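Local coordinates for protein beta sliding clamp (PDB 5WCE) that probably confers processivity by tethering DNA polymerases and other proteins to DNA as a ring-shaped head-to-tail homodimer, at residues T54-E59 and D123-S128; D281-I286 and I303-R308. One frame throughout, in Å; residues are numbered along the deposited sequence.

Interaction 1. Residues T54-E59 and D123-S128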
loop_
_atom_site.group_PDB
_atom_site.type_symbol
_atom_site.label_atom_id
_atom_site.label_comp_id
_atom_site.label_asym_id
_atom_site.label_seq_id
_atom_site.Cartn_x
_atom_site.Cartn_y
_atom_site.Cartn_z
ATOM N N THR A 54 3.658 18.701 17.766
ATOM C CA THR A 54 2.446 19.457 17.370
ATOM C C THR A 54 2.399 19.823 15.896
ATOM O O THR A 54 3.424 19.929 15.226
ATOM C CB THR A 54 2.380 20.774 18.188
ATOM O OG1 THR A 54 1.114 21.419 18.027
ATOM C CG2 THR A 54 3.493 21.745 17.797
ATOM N N ASP A 55 1.180 20.062 15.408
ATOM C CA ASP A 55 0.977 20.659 14.096
ATOM C C ASP A 55 0.264 21.998 14.218
ATOM O O ASP A 55 -0.320 22.512 13.238
ATOM C CB ASP A 55 0.234 19.701 13.187
ATOM C CG ASP A 55 -1.208 19.440 13.652
ATOM O OD1 ASP A 55 -1.643 20.077 14.670
ATOM O OD2 ASP A 55 -1.874 18.645 12.967
ATOM N N LEU A 56 0.284 22.547 15.427
ATOM C CA LEU A 56 -0.418 23.792 15.793
ATOM C C LEU A 56 -1.910 23.614 16.096
ATOM O O LEU A 56 -2.414 24.324 16.967
ATOM C CB LEU A 56 -0.202 24.977 14.838
ATOM C CG LEU A 56 1.259 25.403 14.536
ATOM C CD1 LEU A 56 1.298 26.437 13.442
ATOM C CD2 LEU A 56 1.926 25.895 15.804
ATOM N N ASP A 57 -2.602 22.706 15.430
ATOM C CA ASP A 57 -3.998 22.393 15.782
ATOM C C ASP A 57 -4.096 21.482 16.981
ATOM O O ASP A 57 -4.992 21.626 17.829
ATOM C CB ASP A 57 -4.730 21.771 14.594
ATOM C CG ASP A 57 -4.897 22.758 13.448
ATOM O OD1 ASP A 57 -5.171 23.960 13.686
ATOM O OD2 ASP A 57 -4.709 22.347 12.305
ATOM N N MET A 58 -3.167 20.539 17.072
ATOM C CA MET A 58 -3.143 19.593 18.150
ATOM C C MET A 58 -1.724 19.281 18.608
ATOM O O MET A 58 -0.750 19.523 17.857
ATOM C CB MET A 58 -3.838 18.329 17.755
ATOM C CG MET A 58 -3.037 17.445 16.798
ATOM S SD MET A 58 -4.014 16.146 15.998
ATOM C CE MET A 58 -4.748 17.274 14.826
ATOM N N GLU A 59 -1.654 18.801 19.846
ATOM C CA GLU A 59 -0.380 18.478 20.483
ATOM C C GLU A 59 -0.493 17.094 21.055
ATOM O O GLU A 59 -1.476 16.800 21.771
ATOM C CB GLU A 59 -0.079 19.462 21.611
ATOM C CG GLU A 59 1.205 19.170 22.395
ATOM C CD GLU A 59 1.244 19.971 23.673
ATOM O OE1 GLU A 59 1.976 20.937 23.692
ATOM O OE2 GLU A 59 0.449 19.666 24.589
ATOM N N ASP A 123 11.385 28.275 21.276
ATOM C CA ASP A 123 10.618 28.574 20.079
ATOM C C ASP A 123 9.545 27.519 19.811
ATOM O O ASP A 123 8.862 27.631 18.841
ATOM C CB ASP A 123 11.549 28.711 18.865
ATOM C CG ASP A 123 12.489 29.879 18.981
ATOM O OD1 ASP A 123 12.049 30.977 19.409
ATOM O OD2 ASP A 123 13.669 29.711 18.629
ATOM N N PHE A 124 9.461 26.482 20.635
ATOM C CA PHE A 124 8.532 25.402 20.401
ATOM C C PHE A 124 7.132 25.882 20.867
ATOM O O PHE A 124 7.034 26.474 21.929
ATOM C CB PHE A 124 8.925 24.174 21.188
ATOM C CG PHE A 124 8.237 22.960 20.741
ATOM C CD1 PHE A 124 8.663 22.317 19.593
ATOM C CD2 PHE A 124 7.124 22.467 21.421
ATOM C CE1 PHE A 124 8.005 21.198 19.138
ATOM C CE2 PHE A 124 6.479 21.338 20.953
ATOM C CZ PHE A 124 6.913 20.708 19.794
ATOM N N PRO A 125 6.084 25.627 20.065
ATOM C CA PRO A 125 4.768 26.187 20.492
ATOM C C PRO A 125 4.233 25.590 21.788
ATOM O O PRO A 125 4.526 24.485 22.152
ATOM C CB PRO A 125 3.823 25.859 19.352
ATOM C CG PRO A 125 4.670 25.242 18.267
ATOM C CD PRO A 125 6.061 25.004 18.744
ATOM N N VAL A 126 3.417 26.376 22.478
ATOM C CA VAL A 126 2.862 26.059 23.783
ATOM C C VAL A 126 1.383 25.896 23.492
ATOM O O VAL A 126 0.787 26.769 22.887
ATOM C CB VAL A 126 3.081 27.252 24.721
ATOM C CG1 VAL A 126 2.293 27.115 26.029
ATOM C CG2 VAL A 126 4.588 27.435 24.925
ATOM N N MET A 127 0.837 24.739 23.815
ATOM C CA MET A 127 -0.606 24.519 23.686
ATOM C C MET A 127 -1.189 24.708 25.084
ATOM O O MET A 127 -0.849 23.954 25.987
ATOM C CB MET A 127 -0.863 23.102 23.190
ATOM C CG MET A 127 -2.310 22.633 23.337
ATOM S SD MET A 127 -3.371 23.297 22.060
ATOM C CE MET A 127 -2.865 22.422 20.613
ATOM N N SER A 128 -2.072 25.682 25.259
ATOM C CA SER A 128 -2.596 25.955 26.595
ATOM C C SER A 128 -3.804 25.043 26.819
ATOM O O SER A 128 -4.549 24.761 25.864
ATOM C CB SER A 128 -2.969 27.413 26.740
ATOM O OG SER A 128 -3.911 27.737 25.743
HETATM O O HOH W 1 2.880 22.249 21.709
HETATM O O HOH W 2 2.406 23.006 25.369
HETATM O O HOH W 3 0.360 21.102 26.844
#

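Interaction 2. Residues D281-I286 and I303-R308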
loop_
_atom_site.group_PDB
_atom_site.type_symbol
_atom_site.label_atom_id
_atom_site.label_comp_id
_atom_site.label_asym_id
_atom_site.label_seq_id
_atom_site.Cartn_x
_atom_site.Cartn_y
_atom_site.Cartn_z
ATOM N N ASP A 281 -21.996 -4.015 -4.656
ATOM C CA ASP A 281 -20.599 -4.065 -5.034
ATOM C C ASP A 281 -20.402 -4.689 -6.425
ATOM O O ASP A 281 -19.661 -4.133 -7.256
ATOM C CB ASP A 281 -19.842 -4.832 -3.949
ATOM C CG ASP A 281 -18.340 -4.780 -4.121
ATOM O OD1 ASP A 281 -17.828 -3.799 -4.661
ATOM O OD2 ASP A 281 -17.693 -5.764 -3.737
ATOM N N ARG A 282 -21.098 -5.787 -6.718
ATOM C CA ARG A 282 -21.060 -6.364 -8.052
ATOM C C ARG A 282 -21.460 -5.409 -9.164
ATOM O O ARG A 282 -20.698 -5.204 -10.128
ATOM C CB ARG A 282 -21.955 -7.601 -8.174
ATOM C CG ARG A 282 -21.265 -8.883 -7.913
ATOM C CD ARG A 282 -22.124 -10.048 -8.308
ATOM N NE ARG A 282 -23.240 -10.188 -7.372
ATOM C CZ ARG A 282 -23.177 -10.740 -6.163
ATOM N NH1 ARG A 282 -22.038 -11.227 -5.682
ATOM N NH2 ARG A 282 -24.290 -10.801 -5.429
ATOM N N VAL A 283 -22.673 -4.838 -9.056
ATOM C CA VAL A 283 -23.186 -4.001 -10.146
ATOM C C VAL A 283 -22.361 -2.728 -10.300
ATOM O O VAL A 283 -22.230 -2.237 -11.419
ATOM C CB VAL A 283 -24.679 -3.698 -10.016
ATOM C CG1 VAL A 283 -25.484 -4.976 -10.156
ATOM C CG2 VAL A 283 -25.019 -2.988 -8.735
ATOM N N ALA A 284 -21.774 -2.233 -9.213
ATOM C CA ALA A 284 -20.923 -1.038 -9.271
ATOM C C ALA A 284 -19.560 -1.251 -9.980
ATOM O O ALA A 284 -18.941 -0.299 -10.432
ATOM C CB ALA A 284 -20.680 -0.491 -7.874
ATOM N N THR A 285 -19.139 -2.502 -10.043
ATOM C CA THR A 285 -17.984 -2.902 -10.801
ATOM C C THR A 285 -17.947 -2.528 -12.237
ATOM O O THR A 285 -16.834 -2.529 -12.788
ATOM C CB THR A 285 -17.815 -4.424 -10.832
ATOM O OG1 THR A 285 -17.888 -4.898 -9.494
ATOM C CG2 THR A 285 -16.444 -4.829 -11.343
ATOM N N ILE A 286 -19.072 -2.307 -12.903
ATOM C CA ILE A 286 -18.938 -1.918 -14.341
ATOM C C ILE A 286 -18.338 -0.511 -14.478
ATOM O O ILE A 286 -18.002 -0.158 -15.603
ATOM C CB ILE A 286 -20.181 -1.994 -15.307
ATOM C CG1 ILE A 286 -21.396 -1.440 -14.688
ATOM C CG2 ILE A 286 -20.391 -3.371 -15.971
ATOM C CD1 ILE A 286 -21.255 -0.079 -14.131
ATOM N N ILE A 303 -35.685 -5.562 -4.793
ATOM C CA ILE A 303 -34.978 -4.397 -5.304
ATOM C C ILE A 303 -34.230 -4.843 -6.526
ATOM O O ILE A 303 -33.458 -5.821 -6.459
ATOM C CB ILE A 303 -34.001 -3.808 -4.287
ATOM C CG1 ILE A 303 -34.743 -3.345 -3.060
ATOM C CG2 ILE A 303 -33.234 -2.630 -4.922
ATOM C CD1 ILE A 303 -33.873 -2.754 -1.999
ATOM N N THR A 304 -34.438 -4.146 -7.635
ATOM C CA THR A 304 -33.612 -4.364 -8.831
ATOM C C THR A 304 -32.557 -3.245 -8.848
ATOM O O THR A 304 -32.914 -2.068 -8.859
ATOM C CB THR A 304 -34.507 -4.367 -10.082
ATOM O OG1 THR A 304 -35.378 -5.482 -9.962
ATOM C CG2 THR A 304 -33.706 -4.556 -11.365
ATOM N N LEU A 305 -31.298 -3.617 -8.805
ATOM C CA LEU A 305 -30.198 -2.683 -8.826
ATOM C C LEU A 305 -29.695 -2.486 -10.234
ATOM O O LEU A 305 -29.421 -3.476 -10.927
ATOM C CB LEU A 305 -29.034 -3.199 -7.946
ATOM C CG LEU A 305 -29.338 -3.389 -6.464
ATOM C CD1 LEU A 305 -28.203 -4.241 -5.848
ATOM C CD2 LEU A 305 -29.509 -2.021 -5.801
ATOM N N THR A 306 -29.516 -1.227 -10.653
ATOM C CA THR A 306 -28.871 -0.922 -11.948
ATOM C C THR A 306 -27.724 0.093 -11.798
ATOM O O THR A 306 -27.891 1.109 -11.133
ATOM C CB THR A 306 -29.893 -0.415 -12.959
ATOM O OG1 THR A 306 -30.917 -1.374 -13.103
ATOM C CG2 THR A 306 -29.261 -0.164 -14.298
ATOM N N VAL A 307 -26.566 -0.194 -12.409
ATOM C CA VAL A 307 -25.448 0.750 -12.552
ATOM C C VAL A 307 -25.108 0.828 -14.036
ATOM O O VAL A 307 -25.249 -0.169 -14.768
ATOM C CB VAL A 307 -24.199 0.330 -11.749
ATOM C CG1 VAL A 307 -22.966 1.264 -11.945
ATOM C CG2 VAL A 307 -24.484 0.314 -10.281
ATOM N N ARG A 308 -24.772 2.035 -14.499
ATOM C CA ARG A 308 -24.290 2.302 -15.839
ATOM C C ARG A 308 -22.998 3.110 -15.716
ATOM O O ARG A 308 -22.829 3.877 -14.781
ATOM C CB ARG A 308 -25.301 3.059 -16.681
ATOM C CG ARG A 308 -26.616 2.287 -16.859
ATOM C CD ARG A 308 -27.539 2.869 -17.926
ATOM N NE ARG A 308 -27.634 2.060 -19.154
ATOM C CZ ARG A 308 -26.722 2.010 -20.137
ATOM N NH1 ARG A 308 -25.580 2.691 -20.098
ATOM N NH2 ARG A 308 -26.956 1.247 -21.185
#

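Interaction 1. Residues T54-E59 and D123-S128
Leu-56 faces Pro-125 with 7.4 Å between their CA atoms, and Glu-59 faces Met-127 with CA atoms 6.8 Å apart; no direct hydrogen bond joins the two segments. Residues 54-59 form the turn from strand 48-54 into strand 58-65, whereas 123-128 is an irregular chain running past it. Two short polar side chains brace the turn. Thr-54 OG1 accepts from Leu-56 N in an ST turn and donates to Met-58 O, and Asp-55 OD1 receives Met-58 N almost along its own C-O axis in an Asx motif. With OG1 thus engaged, anti to the backbone N (chi1 -169°), the CG2 methyl of Thr-54 is left for packing: it lies 3.7 Å from Pro-125 CG and meets the Phe-124 ring obliquely. Leu-56 crosses the proline at about a right angle, its CD2 also 3.7 Å from Pro-125 CG, so the rigid pyrrolidine bears on two methyl groups. Met-127 supplies flexible length. Bends at chi2 (78°) and chi3 (71°) fold Met-127 CE onto the turn, 3.6 Å from Asp-57 O, while Met-127 CB rests 3.6 Å from Glu-59 OE1. Waters link the carboxylate of the buried Glu-59 to the irregular chain: one donates both to Glu-59 OE1 and, at 2.8 Å, to Pro-125 O, and another, near OE1, accepts from Met-127 N at 2.8 Å. An extended acid suits this place, reaching the irregular backbone indirectly. Beyond the contact, strand 58-65 and the residue before it pair with strand 243-248 of the central domain, Asp-57 with Lys-248 and Glu-59 with Thr-246. Met-58, pointing away from 123-128, packs on helix 210-220, where Lys-211 forms a salt bridge with Asp-55; the turn thus sits at the junction of the N-terminal and central domains.

Interaction 2. Residues D281-I286 and I303-R308
Val-283 and Val-307 make the centre of this buried contact, with no hydrogen bond between the segments. Their side chains cross at a slant, CG2 of Val-283 lying 3.7 Å from CG2 of Val-307. Because CG1 of Val-283 stands anti to the carbonyl carbon (chi1 -65°), its CG2 is left between the backbone N and the carbonyl carbon, where it also faces Leu-305 CB at 4.1 Å. Val-283 O sits close over the branch point of Val-307, 3.3 Å from its CB, and Val-307 CG2 approaches Ala-284 N at 3.9 Å. Branched, compact valines suit such a place because they let the helix backbone come down near the strand. Three residues on from Val-283, Ile-286 continues the row: its side chain slides alongside Val-307 in the opposite direction, although the modelled approach of its CD1 is too short for the exact fit to be trusted. Ile-286 also packs on Leu-116 of the second subunit. Trimming Ile-286 to an alanine is likely to open a gap between Val-307 and that leucine. This is the helix-on-sheet packing of the DNA clamp fold: helix 273-284 lies on an antiparallel sheet in which strand 302-308 is an inner member. Alternation along this strand turns Leu-305 and Val-307 to the helix and Thr-306 away from it. Leu-305 carries the apolar layer on to Phe-276, Ala-279 and Val-280, earlier in the same helix. Farther out, Arg-282 forms a salt bridge with Glu-317 on the adjacent strand 314-320 and donates from NH1 to Lys-87 O of the second subunit, while Asp-281 makes a salt bridge with the side chain of that same lysine.

Interaction 1 comes first along the chain, in the N-terminal domain, and closes before interaction 2 opens in the C-terminal domain. Their centres are 48 Å apart, on opposite sides of the chain's centre, with nearest atoms about 32 Å apart; they share no helix, strand or sheet. Each lies near a different kind of joint. The sheet at interaction 1 runs on from the N-terminal into the central domain within one chain, whereas the helix and sheet of interaction 2 meet residues of the N-terminal domain of the second subunit. One seam is therefore intramolecular and the other intermolecular, as befits a head-to-tail ring closed around DNA.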